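Side-chain contacts in putative hydrolase (Shewanella frigidimarina, PDB 3LHO), which probably acts as an iron(II)-dependent dioxygenase of the 2-oxoadipate dioxygenase/decarboxylase family, and here carries nickel in its metal site: residues T21-K26 and A189-N194; D127-I130 and R134-D137; E175-E180 and F236-P241. All blocks are in the same frame, centred on the assembly; numbering follows the deposited sequence. Where two conformers were deposited one is given.

From the N terminus, helix 22-32 is the first element to be engaged: contact 1 joins its N-terminal part to the loop that follows helix 179-188, closing a span of 162 residues. Contact 2 is nested within that span, a local closure with three residues between 127-130 and 134-137, in the linker from helix 106-116 to helix 140-149. Contact 3 opens at 175-180, before contact 1 is complete, and closes on strand 235-239, so contacts 1 and 3 cross along the chain. These two bracket helix 179-188, tying one end to helix 22-32 and the other to the mixed sheet. Contacts 2 and 3 lie on opposite sides of the chain's centre, their own centres about 34 Å apart.

Contact 1: T21-K26 and A189-N194; sequences TPSAAK and AGFVLN
Phe-191 meets the N-terminal part of helix 22-32 with the outer end of its ring, where Lys-26 and Ser-23 both border it. The CB of Lys-26 sits 3.6 Å from CZ of Phe-191, at the ring edge and near its plane, while CD of the same lysine comes within 4.2 Å of CZ. Beyond CG the lysine chain is extended and carries its amino group away from the aromatic ring, to a hydrogen bond with a tetraethylene glycol molecule probably left from crystallisation. The carbonyl O of Ser-23 approaches CE1 of Phe-191 obliquely at 4.2 Å. What presents the ring is the end of helix 179-188: Gly-190, with positive phi (94°), closes it in a Schellman motif, and the chain then turns out into the loop leading to strand 208-212. With CG of Phe-191 opposite its own carbonyl carbon (chi1 -65°), the phenyl group reaches across to helix 22-32, where it also packs on Ile-27. On the helix side, OG of Ser-23 is hydrogen-bonded to OD1 of Asp-216. Further out, backbone hydrogen bonds join Val-192 to Met-214 and Asn-194 to Ser-212, and Leu-193 packs back on helix 179-188.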
ATOM      1  N   THR A  21      -0.469   7.704  -9.245  1.00 19.70           N
ATOM      2  CA  THR A  21      -0.057   8.618  -8.166  1.00 20.46           C
ATOM      3  C   THR A  21       1.054   9.592  -8.655  1.00 21.08           C
ATOM      4  O   THR A  21       2.211   9.529  -8.199  1.00 21.14           O
ATOM      5  CB  THR A  21       0.448   7.806  -6.947  1.00 21.09           C
ATOM      6  OG1 THR A  21      -0.356   6.625  -6.809  1.00 24.13           O
ATOM      7  CG2 THR A  21       0.370   8.621  -5.657  1.00 17.11           C
ATOM      8  N   PRO A  22       0.698  10.504  -9.575  1.00 21.33           N
ATOM      9  CA  PRO A  22       1.674  11.460 -10.099  1.00 21.33           C
ATOM     10  C   PRO A  22       2.351  12.297  -9.028  1.00 20.28           C
ATOM     11  O   PRO A  22       3.522  12.646  -9.191  1.00 20.25           O
ATOM     12  CB  PRO A  22       0.852  12.355 -11.041  1.00 20.89           C
ATOM     13  CG  PRO A  22      -0.556  12.101 -10.719  1.00 22.56           C
ATOM     14  CD  PRO A  22      -0.627  10.687 -10.211  1.00 20.10           C
ATOM     15  N   SER A  23       1.644  12.562  -7.932  1.00 19.48           N
ATOM     16  CA  SER A  23       2.231  13.284  -6.814  1.00 21.07           C
ATOM     17  C   SER A  23       3.499  12.597  -6.259  1.00 20.08           C
ATOM     18  O   SER A  23       4.458  13.265  -5.894  1.00 21.14           O
ATOM     19  CB  SER A  23       1.219  13.442  -5.686  1.00 21.63           C
ATOM     20  OG  SER A  23       0.144  14.268  -6.095  1.00 26.48           O
ATOM     21  N   ALA A  24       3.469  11.272  -6.203  1.00 15.31           N
ATOM     22  CA  ALA A  24       4.596  10.504  -5.759  1.00 15.25           C
ATOM     23  C   ALA A  24       5.775  10.725  -6.706  1.00 17.51           C
ATOM     24  O   ALA A  24       6.911  10.898  -6.270  1.00 17.43           O
ATOM     25  CB  ALA A  24       4.217   8.972  -5.630  1.00 13.44           C
ATOM     26  N   ALA A  25       5.520  10.751  -7.999  1.00 17.81           N
ATOM     27  CA  ALA A  25       6.660  10.954  -8.910  1.00 19.31           C
ATOM     28  C   ALA A  25       7.291  12.328  -8.629  1.00 18.25           C
ATOM     29  O   ALA A  25       8.530  12.473  -8.550  1.00 18.77           O
ATOM     30  CB  ALA A  25       6.253  10.799 -10.403  1.00 17.72           C
ATOM     31  N   LYS A  26       6.449  13.325  -8.405  1.00 20.24           N
ATOM     32  CA  LYS A  26       6.953  14.696  -8.203  1.00 21.28           C
ATOM     33  C   LYS A  26       7.681  14.844  -6.859  1.00 19.20           C
ATOM     34  O   LYS A  26       8.757  15.430  -6.802  1.00 17.43           O
ATOM     35  CB  LYS A  26       5.822  15.725  -8.313  1.00 19.87           C
ATOM     36  CG  LYS A  26       5.195  15.792  -9.694  1.00 23.08           C
ATOM     37  CD  LYS A  26       4.113  16.865  -9.731  1.00 31.62           C
ATOM     38  CE  LYS A  26       3.399  16.951 -11.069  1.00 39.56           C
ATOM     39  NZ  LYS A  26       2.200  17.848 -10.992  1.00 37.80           N
ATOM     40  N   ALA A 189       6.218  23.440  -1.530  1.00 26.20           N
ATOM     41  CA  ALA A 189       6.289  23.032  -2.952  1.00 26.33           C
ATOM     42  C   ALA A 189       4.905  22.877  -3.619  1.00 27.67           C
ATOM     43  O   ALA A 189       4.810  22.514  -4.803  1.00 30.02           O
ATOM     44  CB  ALA A 189       7.097  21.722  -3.094  1.00 25.64           C
ATOM     45  N   GLY A 190       3.836  23.097  -2.858  1.00 27.23           N
ATOM     46  CA  GLY A 190       2.488  23.150  -3.420  1.00 26.84           C
ATOM     47  C   GLY A 190       1.722  21.853  -3.379  1.00 27.24           C
ATOM     48  O   GLY A 190       0.753  21.696  -4.107  1.00 27.20           O
ATOM     49  N   PHE A 191       2.149  20.908  -2.532  1.00 26.10           N
ATOM     50  CA  PHE A 191       1.393  19.682  -2.302  1.00 23.81           C
ATOM     51  C   PHE A 191       0.483  19.889  -1.105  1.00 23.37           C
ATOM     52  O   PHE A 191       0.813  20.664  -0.235  1.00 27.37           O
ATOM     53  CB  PHE A 191       2.353  18.488  -2.098  1.00 23.44           C
ATOM     54  CG  PHE A 191       3.131  18.188  -3.319  1.00 23.25           C
ATOM     55  CD1 PHE A 191       2.548  17.487  -4.360  1.00 23.56           C
ATOM     56  CD2 PHE A 191       4.402  18.701  -3.486  1.00 22.88           C
ATOM     57  CE1 PHE A 191       3.242  17.264  -5.527  1.00 27.22           C
ATOM     58  CE2 PHE A 191       5.101  18.486  -4.660  1.00 24.79           C
ATOM     59  CZ  PHE A 191       4.520  17.765  -5.677  1.00 23.68           C
ATOM     60  N   VAL A 192      -0.672  19.227  -1.115  1.00 23.87           N
ATOM     61  CA  VAL A 192      -1.578  19.249   0.023  0.50 25.71           C
ATOM     62  C   VAL A 192      -1.529  17.908   0.754  1.00 25.62           C
ATOM     63  O   VAL A 192      -1.522  16.836   0.150  1.00 27.38           O
ATOM     64  CB  VAL A 192      -3.043  19.635  -0.374  0.50 27.49           C
ATOM     65  CG1 VAL A 192      -3.589  18.707  -1.422  0.50 26.57           C
ATOM     66  CG2 VAL A 192      -3.955  19.667   0.854  0.50 27.30           C
ATOM     67  N   LEU A 193      -1.490  17.997   2.076  1.00 25.47           N
ATOM     68  CA  LEU A 193      -1.384  16.850   2.940  1.00 24.29           C
ATOM     69  C   LEU A 193      -2.723  16.442   3.488  1.00 25.83           C
ATOM     70  O   LEU A 193      -3.604  17.296   3.654  1.00 27.66           O
ATOM     71  CB  LEU A 193      -0.477  17.218   4.122  1.00 22.24           C
ATOM     72  CG  LEU A 193       0.914  17.703   3.699  1.00 24.13           C
ATOM     73  CD1 LEU A 193       1.799  17.934   4.902  1.00 27.95           C
ATOM     74  CD2 LEU A 193       1.591  16.695   2.755  1.00 21.86           C
ATOM     75  N   ASN A 194      -2.892  15.158   3.787  1.00 23.81           N
ATOM     76  CA  ASN A 194      -4.059  14.717   4.543  0.60 25.58           C
ATOM     77  C   ASN A 194      -3.954  15.262   5.940  1.00 26.71           C
ATOM     78  O   ASN A 194      -2.966  15.018   6.644  1.00 23.80           O
ATOM     79  CB  ASN A 194      -4.191  13.195   4.645  0.60 27.50           C
ATOM     80  CG  ASN A 194      -5.378  12.771   5.534  0.60 30.59           C
ATOM     81  OD1 ASN A 194      -6.446  13.382   5.492  0.60 36.79           O
ATOM     82  ND2 ASN A 194      -5.180  11.747   6.349  0.60 36.18           N
TER

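Contact 2: D127-I130 and R134-D137; sequences DNFI and RHWD
Within the irregular linker between helix 106-116 and helix 140-149, the rings of Phe-129 and His-135 meet across a short local loop. Their planes are inclined at 50° and their centroids lie 5.8 Å apart, an oblique aromatic pair. The imidazole leads with NE2, which lies 3.9 Å from CE1 of Phe-129 and 4.1 Å from CD1. Turned opposite its backbone N (chi1 178°), the CG of Phe-129 carries the phenyl ring toward the histidine. Ser-132, between the two segments, links them: its OG is hydrogen-bonded to NE2 of His-135 and to the backbone O of Phe-129, and the first of these bonds is likely to restrain the imidazole at its NE2 end. Beside the pair, Arg-134 folds over Trp-136, its CG 3.4 Å above one face of the indole and displaced toward the rim. The guanidinium then reaches on, NH1 donating to the backbone O of Trp-136 at 2.9 Å in the carbonyl plane, with a bent N-H...O angle of 135°. Phe-129 packs against Leu-57 and His-60 of helix 54-62 and meets the ring of Tyr-161, whereas Trp-136 lies on Leu-115 and Ile-116 of helix 106-116.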
ATOM      1  N   ASP A 127       5.332 -12.738 -12.966  1.00 22.68           N
ATOM      2  CA  ASP A 127       6.130 -11.704 -12.313  1.00 24.81           C
ATOM      3  C   ASP A 127       5.408 -10.409 -12.078  1.00 20.82           C
ATOM      4  O   ASP A 127       5.840  -9.639 -11.231  1.00 19.28           O
ATOM      5  CB  ASP A 127       7.461 -11.415 -13.049  1.00 24.74           C
ATOM      6  CG  ASP A 127       7.284 -10.905 -14.495  1.00 36.33           C
ATOM      7  OD1 ASP A 127       6.175 -10.902 -15.077  1.00 45.49           O
ATOM      8  OD2 ASP A 127       8.305 -10.502 -15.061  1.00 38.82           O
ATOM      9  N   ASN A 128       4.370 -10.126 -12.865  1.00 19.74           N
ATOM     10  CA  ASN A 128       3.692  -8.857 -12.775  1.00 19.21           C
ATOM     11  C   ASN A 128       2.493  -8.908 -11.881  1.00 19.36           C
ATOM     12  O   ASN A 128       1.745  -7.918 -11.832  1.00 19.70           O
ATOM     13  CB  ASN A 128       3.279  -8.327 -14.164  1.00 20.64           C
ATOM     14  CG  ASN A 128       2.181  -9.152 -14.803  1.00 22.95           C
ATOM     15  OD1 ASN A 128       2.109 -10.356 -14.604  1.00 20.97           O
ATOM     16  ND2 ASN A 128       1.293  -8.498 -15.523  1.00 26.01           N
ATOM     17  N   PHE A 129       2.278 -10.023 -11.165  1.00 18.58           N
ATOM     18  CA  PHE A 129       1.003 -10.150 -10.461  1.00 16.00           C
ATOM     19  C   PHE A 129       0.713  -9.015  -9.465  1.00 17.78           C
ATOM     20  O   PHE A 129      -0.418  -8.518  -9.403  1.00 16.17           O
ATOM     21  CB  PHE A 129       0.835 -11.502  -9.758  1.00 17.36           C
ATOM     22  CG  PHE A 129      -0.501 -11.603  -8.981  1.00 13.75           C
ATOM     23  CD1 PHE A 129      -1.710 -11.566  -9.676  1.00 17.40           C
ATOM     24  CD2 PHE A 129      -0.534 -11.635  -7.602  1.00 23.81           C
ATOM     25  CE1 PHE A 129      -2.886 -11.611  -9.055  1.00 18.17           C
ATOM     26  CE2 PHE A 129      -1.725 -11.694  -6.949  1.00 16.24           C
ATOM     27  CZ  PHE A 129      -2.917 -11.660  -7.651  1.00 16.23           C
ATOM     28  N   ILE A 130       1.692  -8.590  -8.674  1.00 16.36           N
ATOM     29  CA  ILE A 130       1.382  -7.591  -7.645  1.00 17.61           C
ATOM     30  C   ILE A 130       1.157  -6.170  -8.239  1.00 15.85           C
ATOM     31  O   ILE A 130       0.735  -5.275  -7.548  1.00 16.93           O
ATOM     32  CB  ILE A 130       2.430  -7.577  -6.503  1.00 19.89           C
ATOM     33  CG1 ILE A 130       3.760  -7.049  -6.994  1.00 19.80           C
ATOM     34  CG2 ILE A 130       2.565  -9.004  -5.778  1.00 18.35           C
ATOM     35  CD1 ILE A 130       4.750  -6.762  -5.832  1.00 31.41           C
ATOM     36  N   ARG A 134      -6.581  -4.827 -12.473  1.00 18.74           N
ATOM     37  CA  ARG A 134      -7.867  -5.458 -12.397  1.00 22.45           C
ATOM     38  C   ARG A 134      -7.936  -6.649 -13.305  1.00 20.55           C
ATOM     39  O   ARG A 134      -7.620  -6.535 -14.462  1.00 26.34           O
ATOM     40  CB  ARG A 134      -8.979  -4.480 -12.826  1.00 27.20           C
ATOM     41  CG  ARG A 134      -9.805  -4.013 -11.660  1.00 25.44           C
ATOM     42  CD  ARG A 134     -11.131  -3.444 -12.089  1.00 23.35           C
ATOM     43  NE  ARG A 134     -11.012  -2.438 -13.151  1.00 24.53           N
ATOM     44  CZ  ARG A 134     -11.678  -2.468 -14.298  1.00 35.65           C
ATOM     45  NH1 ARG A 134     -12.534  -3.459 -14.572  1.00 32.12           N
ATOM     46  NH2 ARG A 134     -11.480  -1.498 -15.188  1.00 30.60           N
ATOM     47  N   HIS A 135      -8.456  -7.750 -12.803  1.00 20.80           N
ATOM     48  CA  HIS A 135      -8.630  -8.954 -13.612  1.00 20.98           C
ATOM     49  C   HIS A 135     -10.119  -9.245 -13.919  1.00 23.20           C
ATOM     50  O   HIS A 135     -10.437 -10.274 -14.531  1.00 25.50           O
ATOM     51  CB  HIS A 135      -8.039 -10.151 -12.884  1.00 20.21           C
ATOM     52  CG  HIS A 135      -6.548 -10.100 -12.713  1.00 22.98           C
ATOM     53  ND1 HIS A 135      -5.688 -10.953 -13.380  1.00 25.19           N
ATOM     54  CD2 HIS A 135      -5.769  -9.332 -11.910  1.00 22.53           C
ATOM     55  CE1 HIS A 135      -4.441 -10.697 -13.006  1.00 24.76           C
ATOM     56  NE2 HIS A 135      -4.463  -9.714 -12.119  1.00 25.29           N
ATOM     57  N   TRP A 136     -11.013  -8.352 -13.481  1.00 19.41           N
ATOM     58  CA  TRP A 136     -12.452  -8.595 -13.482  1.00 15.36           C
ATOM     59  C   TRP A 136     -13.185  -7.393 -14.061  1.00 17.54           C
ATOM     60  O   TRP A 136     -12.703  -6.279 -13.979  1.00 19.69           O
ATOM     61  CB  TRP A 136     -12.966  -8.877 -12.047  1.00 17.27           C
ATOM     62  CG  TRP A 136     -12.408  -7.925 -11.079  1.00 18.24           C
ATOM     63  CD1 TRP A 136     -12.880  -6.667 -10.807  1.00 19.12           C
ATOM     64  CD2 TRP A 136     -11.246  -8.106 -10.268  1.00 18.63           C
ATOM     65  NE1 TRP A 136     -12.078  -6.050  -9.886  1.00 16.59           N
ATOM     66  CE2 TRP A 136     -11.063  -6.904  -9.534  1.00 16.91           C
ATOM     67  CE3 TRP A 136     -10.330  -9.160 -10.093  1.00 14.88           C
ATOM     68  CZ2 TRP A 136     -10.022  -6.735  -8.631  1.00 17.66           C
ATOM     69  CZ3 TRP A 136      -9.290  -8.990  -9.218  1.00 12.67           C
ATOM     70  CH2 TRP A 136      -9.148  -7.779  -8.476  1.00 18.15           C
ATOM     71  N   ASP A 137     -14.300  -7.671 -14.724  1.00 22.38           N
ATOM     72  CA  ASP A 137     -15.344  -6.674 -15.001  1.00 20.78           C
ATOM     73  C   ASP A 137     -16.078  -6.355 -13.707  1.00 19.60           C
ATOM     74  O   ASP A 137     -16.362  -7.241 -12.899  1.00 19.55           O
ATOM     75  CB  ASP A 137     -16.365  -7.219 -15.975  1.00 21.11           C
ATOM     76  CG  ASP A 137     -15.780  -7.417 -17.338  1.00 25.06           C
ATOM     77  OD1 ASP A 137     -14.962  -6.564 -17.728  1.00 28.21           O
ATOM     78  OD2 ASP A 137     -16.096  -8.430 -17.980  1.00 38.87           O
TER

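Contact 3: E175-E180 and F236-P241; sequences EFERIE and FARRYP
Arg-238 reaches from strand 235-239, an inner strand of the seven-stranded mixed sheet, to the backbone of Glu-177 and Arg-178 where the chain enters helix 179-188. The same strand carries the metal ligand Glu-235 at its start; Arg-238 lies three residues further on. The polar links run through water. Extended from CG to NE, with CG opposite the backbone N (chi1 -178°), Arg-238 places NH1 between two waters: one, 2.9 Å from NH1 and in the guanidinium plane, donates to OE2 of Glu-177, and the other, 3.2 Å from NH1, accepts from the backbone N of Ile-179. Direct contacts with the guanidinium are of packing type. The carbonyl O of Glu-177 lies over one face, 3.2 Å from NH1 but at an angle too poor for a hydrogen bond, and the hydroxyl of Tyr-240, itself bonded to Glu-209, lies over the opposite face. Replacing Arg-238 by a leucine would probably leave both waters without their shared donor and the carboxylate of Glu-177 without its water-mediated tie to the strand. As for the like charges, the guanidinium of Arg-178 is turned 84° from that of Arg-238 and is paired with Asp-181. Van der Waals packing falls to Ile-179, which rests on Ile-170 and Ser-211 and sets its CD1 3.8 Å from the backbone O of Phe-236.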
ATOM      1  N   GLU A 175      18.734  15.188   4.306  1.00 22.91           N
ATOM      2  CA  GLU A 175      18.539  16.623   4.528  1.00 22.46           C
ATOM      3  C   GLU A 175      17.471  16.977   5.552  1.00 20.93           C
ATOM      4  O   GLU A 175      17.228  18.156   5.799  1.00 20.39           O
ATOM      5  CB  GLU A 175      18.170  17.306   3.219  1.00 23.07           C
ATOM      6  CG  GLU A 175      19.243  17.274   2.174  1.00 31.92           C
ATOM      7  CD  GLU A 175      18.692  17.533   0.780  1.00 44.48           C
ATOM      8  OE1 GLU A 175      17.592  18.120   0.658  1.00 52.09           O
ATOM      9  OE2 GLU A 175      19.354  17.130  -0.201  1.00 59.74           O
ATOM     10  N   PHE A 176      16.783  15.993   6.101  1.00 18.62           N
ATOM     11  CA  PHE A 176      15.672  16.266   7.012  1.00 17.78           C
ATOM     12  C   PHE A 176      15.839  15.467   8.278  1.00 18.07           C
ATOM     13  O   PHE A 176      16.281  14.314   8.257  1.00 19.19           O
ATOM     14  CB  PHE A 176      14.326  15.920   6.379  1.00 18.32           C
ATOM     15  CG  PHE A 176      13.918  16.826   5.259  1.00 21.09           C
ATOM     16  CD1 PHE A 176      13.190  17.972   5.516  1.00 22.94           C
ATOM     17  CD2 PHE A 176      14.224  16.509   3.946  1.00 25.38           C
ATOM     18  CE1 PHE A 176      12.805  18.817   4.483  1.00 26.13           C
ATOM     19  CE2 PHE A 176      13.828  17.342   2.906  1.00 25.85           C
ATOM     20  CZ  PHE A 176      13.127  18.500   3.179  1.00 23.69           C
ATOM     21  N   GLU A 177      15.476  16.065   9.399  1.00 18.13           N
ATOM     22  CA  GLU A 177      15.430  15.330  10.644  1.00 16.26           C
ATOM     23  C   GLU A 177      13.994  14.978  11.058  1.00 18.87           C
ATOM     24  O   GLU A 177      13.711  13.842  11.470  1.00 18.73           O
ATOM     25  CB  GLU A 177      16.063  16.177  11.733  1.00 18.49           C
ATOM     26  CG  GLU A 177      16.000  15.532  13.101  1.00 19.90           C
ATOM     27  CD  GLU A 177      16.742  16.356  14.140  1.00 22.51           C
ATOM     28  OE1 GLU A 177      17.477  17.282  13.765  1.00 32.13           O
ATOM     29  OE2 GLU A 177      16.589  16.060  15.328  1.00 28.83           O
ATOM     30  N   ARG A 178      13.086  15.951  10.949  1.00 15.52           N
ATOM     31  CA  ARG A 178      11.766  15.829  11.545  1.00 20.21           C
ATOM     32  C   ARG A 178      10.699  15.734  10.484  1.00 19.81           C
ATOM     33  O   ARG A 178      10.777  16.414   9.446  1.00 19.38           O
ATOM     34  CB  ARG A 178      11.463  17.035  12.453  1.00 22.02           C
ATOM     35  CG  ARG A 178      12.470  17.273  13.609  1.00 28.36           C
ATOM     36  CD  ARG A 178      11.955  18.351  14.609  1.00 31.05           C
ATOM     37  NE  ARG A 178      11.457  19.536  13.897  1.00 45.57           N
ATOM     38  CZ  ARG A 178      10.380  20.270  14.227  1.00 52.28           C
ATOM     39  NH1 ARG A 178       9.617  19.983  15.288  1.00 47.54           N
ATOM     40  NH2 ARG A 178      10.049  21.315  13.467  1.00 51.34           N
ATOM     41  N   ILE A 179       9.680  14.916  10.761  1.00 20.64           N
ATOM     42  CA  ILE A 179       8.507  14.798   9.882  1.00 21.62           C
ATOM     43  C   ILE A 179       7.863  16.186   9.635  1.00 21.29           C
ATOM     44  O   ILE A 179       7.465  16.507   8.498  1.00 19.30           O
ATOM     45  CB  ILE A 179       7.453  13.717  10.414  1.00 20.98           C
ATOM     46  CG1 ILE A 179       6.386  13.438   9.345  1.00 22.47           C
ATOM     47  CG2 ILE A 179       6.783  14.154  11.746  1.00 19.35           C
ATOM     48  CD1 ILE A 179       5.669  12.088   9.446  1.00 15.95           C
ATOM     49  N   GLU A 180       7.803  17.017  10.680  1.00 22.21           N
ATOM     50  CA  GLU A 180       7.278  18.387  10.544  1.00 24.08           C
ATOM     51  C   GLU A 180       8.024  19.179   9.477  1.00 23.71           C
ATOM     52  O   GLU A 180       7.430  19.959   8.765  1.00 22.51           O
ATOM     53  CB  GLU A 180       7.292  19.163  11.866  1.00 25.42           C
ATOM     54  CG  GLU A 180       6.394  18.554  12.939  1.00 26.96           C
ATOM     55  CD  GLU A 180       7.064  17.418  13.719  1.00 31.83           C
ATOM     56  OE1 GLU A 180       8.189  16.979  13.366  1.00 29.47           O
ATOM     57  OE2 GLU A 180       6.455  16.949  14.692  1.00 34.18           O
ATOM     58  N   PHE A 236       4.897   9.111   4.454  1.00 19.14           N
ATOM     59  CA  PHE A 236       6.204   9.466   5.050  1.00 18.02           C
ATOM     60  C   PHE A 236       6.203   8.923   6.452  1.00 18.30           C
ATOM     61  O   PHE A 236       5.235   9.072   7.166  1.00 20.20           O
ATOM     62  CB  PHE A 236       6.402  10.995   5.008  1.00 15.72           C
ATOM     63  CG  PHE A 236       6.107  11.572   3.647  1.00 17.37           C
ATOM     64  CD1 PHE A 236       7.095  11.650   2.691  1.00 18.37           C
ATOM     65  CD2 PHE A 236       4.818  11.947   3.292  1.00 21.82           C
ATOM     66  CE1 PHE A 236       6.798  12.102   1.407  1.00 19.46           C
ATOM     67  CE2 PHE A 236       4.530  12.411   2.002  1.00 18.66           C
ATOM     68  CZ  PHE A 236       5.513  12.470   1.072  1.00 20.00           C
ATOM     69  N   ALA A 237       7.274   8.245   6.855  1.00 16.89           N
ATOM     70  CA  ALA A 237       7.323   7.663   8.196  1.00 15.03           C
ATOM     71  C   ALA A 237       8.683   7.904   8.848  1.00 14.53           C
ATOM     72  O   ALA A 237       9.731   7.705   8.224  1.00 15.32           O
ATOM     73  CB  ALA A 237       7.038   6.127   8.134  1.00 14.93           C
ATOM     74  N   ARG A 238       8.649   8.335  10.109  1.00 16.35           N
ATOM     75  CA  ARG A 238       9.807   8.336  10.955  1.00 17.76           C
ATOM     76  C   ARG A 238       9.630   7.284  12.044  1.00 19.11           C
ATOM     77  O   ARG A 238       8.665   7.332  12.777  1.00 20.61           O
ATOM     78  CB  ARG A 238      10.018   9.704  11.598  1.00 18.43           C
ATOM     79  CG  ARG A 238      11.269   9.763  12.481  1.00 20.25           C
ATOM     80  CD  ARG A 238      11.665  11.174  12.875  1.00 25.45           C
ATOM     81  NE  ARG A 238      12.709  11.153  13.913  1.00 26.23           N
ATOM     82  CZ  ARG A 238      13.123  12.211  14.610  1.00 26.86           C
ATOM     83  NH1 ARG A 238      12.605  13.414  14.420  1.00 23.53           N
ATOM     84  NH2 ARG A 238      14.079  12.064  15.507  1.00 23.00           N
ATOM     85  N   ARG A 239      10.592   6.368  12.162  1.00 18.76           N
ATOM     86  CA  ARG A 239      10.606   5.414  13.259  1.00 17.34           C
ATOM     87  C   ARG A 239      11.637   5.740  14.323  1.00 17.75           C
ATOM     88  O   ARG A 239      12.697   6.302  14.028  1.00 18.61           O
ATOM     89  CB  ARG A 239      10.878   4.012  12.730  1.00 21.50           C
ATOM     90  CG  ARG A 239       9.814   3.500  11.796  1.00 19.60           C
ATOM     91  CD  ARG A 239      10.258   2.159  11.177  1.00 22.29           C
ATOM     92  NE  ARG A 239       9.201   1.737  10.284  1.00 21.90           N
ATOM     93  CZ  ARG A 239       8.021   1.267  10.682  1.00 25.76           C
ATOM     94  NH1 ARG A 239       7.737   1.065  11.976  1.00 23.92           N
ATOM     95  NH2 ARG A 239       7.116   1.009   9.775  1.00 30.04           N
ATOM     96  N   TYR A 240      11.312   5.353  15.560  1.00 16.93           N
ATOM     97  CA  TYR A 240      12.169   5.572  16.704  1.00 19.18           C
ATOM     98  C   TYR A 240      12.647   4.282  17.344  1.00 20.89           C
ATOM     99  O   TYR A 240      12.016   3.218  17.176  1.00 20.97           O
ATOM    100  CB  TYR A 240      11.444   6.428  17.730  1.00 17.24           C
ATOM    101  CG  TYR A 240      11.154   7.833  17.261  1.00 18.16           C
ATOM    102  CD1 TYR A 240      10.091   8.104  16.404  1.00 18.02           C
ATOM    103  CD2 TYR A 240      11.911   8.907  17.711  1.00 18.95           C
ATOM    104  CE1 TYR A 240       9.823   9.394  15.991  1.00 21.21           C
ATOM    105  CE2 TYR A 240      11.643  10.184  17.310  1.00 15.69           C
ATOM    106  CZ  TYR A 240      10.603  10.438  16.458  1.00 14.49           C
ATOM    107  OH  TYR A 240      10.336  11.734  16.068  1.00 19.21           O
ATOM    108  N   PRO A 241      13.795   4.343  18.035  1.00 20.46           N
ATOM    109  CA  PRO A 241      14.307   3.151  18.707  1.00 22.67           C
ATOM    110  C   PRO A 241      13.463   2.717  19.890  1.00 22.73           C
ATOM    111  O   PRO A 241      12.949   3.552  20.636  1.00 24.40           O
ATOM    112  CB  PRO A 241      15.695   3.579  19.195  1.00 24.34           C
ATOM    113  CG  PRO A 241      16.062   4.727  18.397  1.00 19.56           C
ATOM    114  CD  PRO A 241      14.796   5.420  18.013  1.00 20.66           C
TER
HETATM  115  O   HOH W   1      13.764  15.274  16.316  1.00 27.17           O
HETATM  116  O   HOH W   2       9.625  14.026  13.560  1.00 20.37           O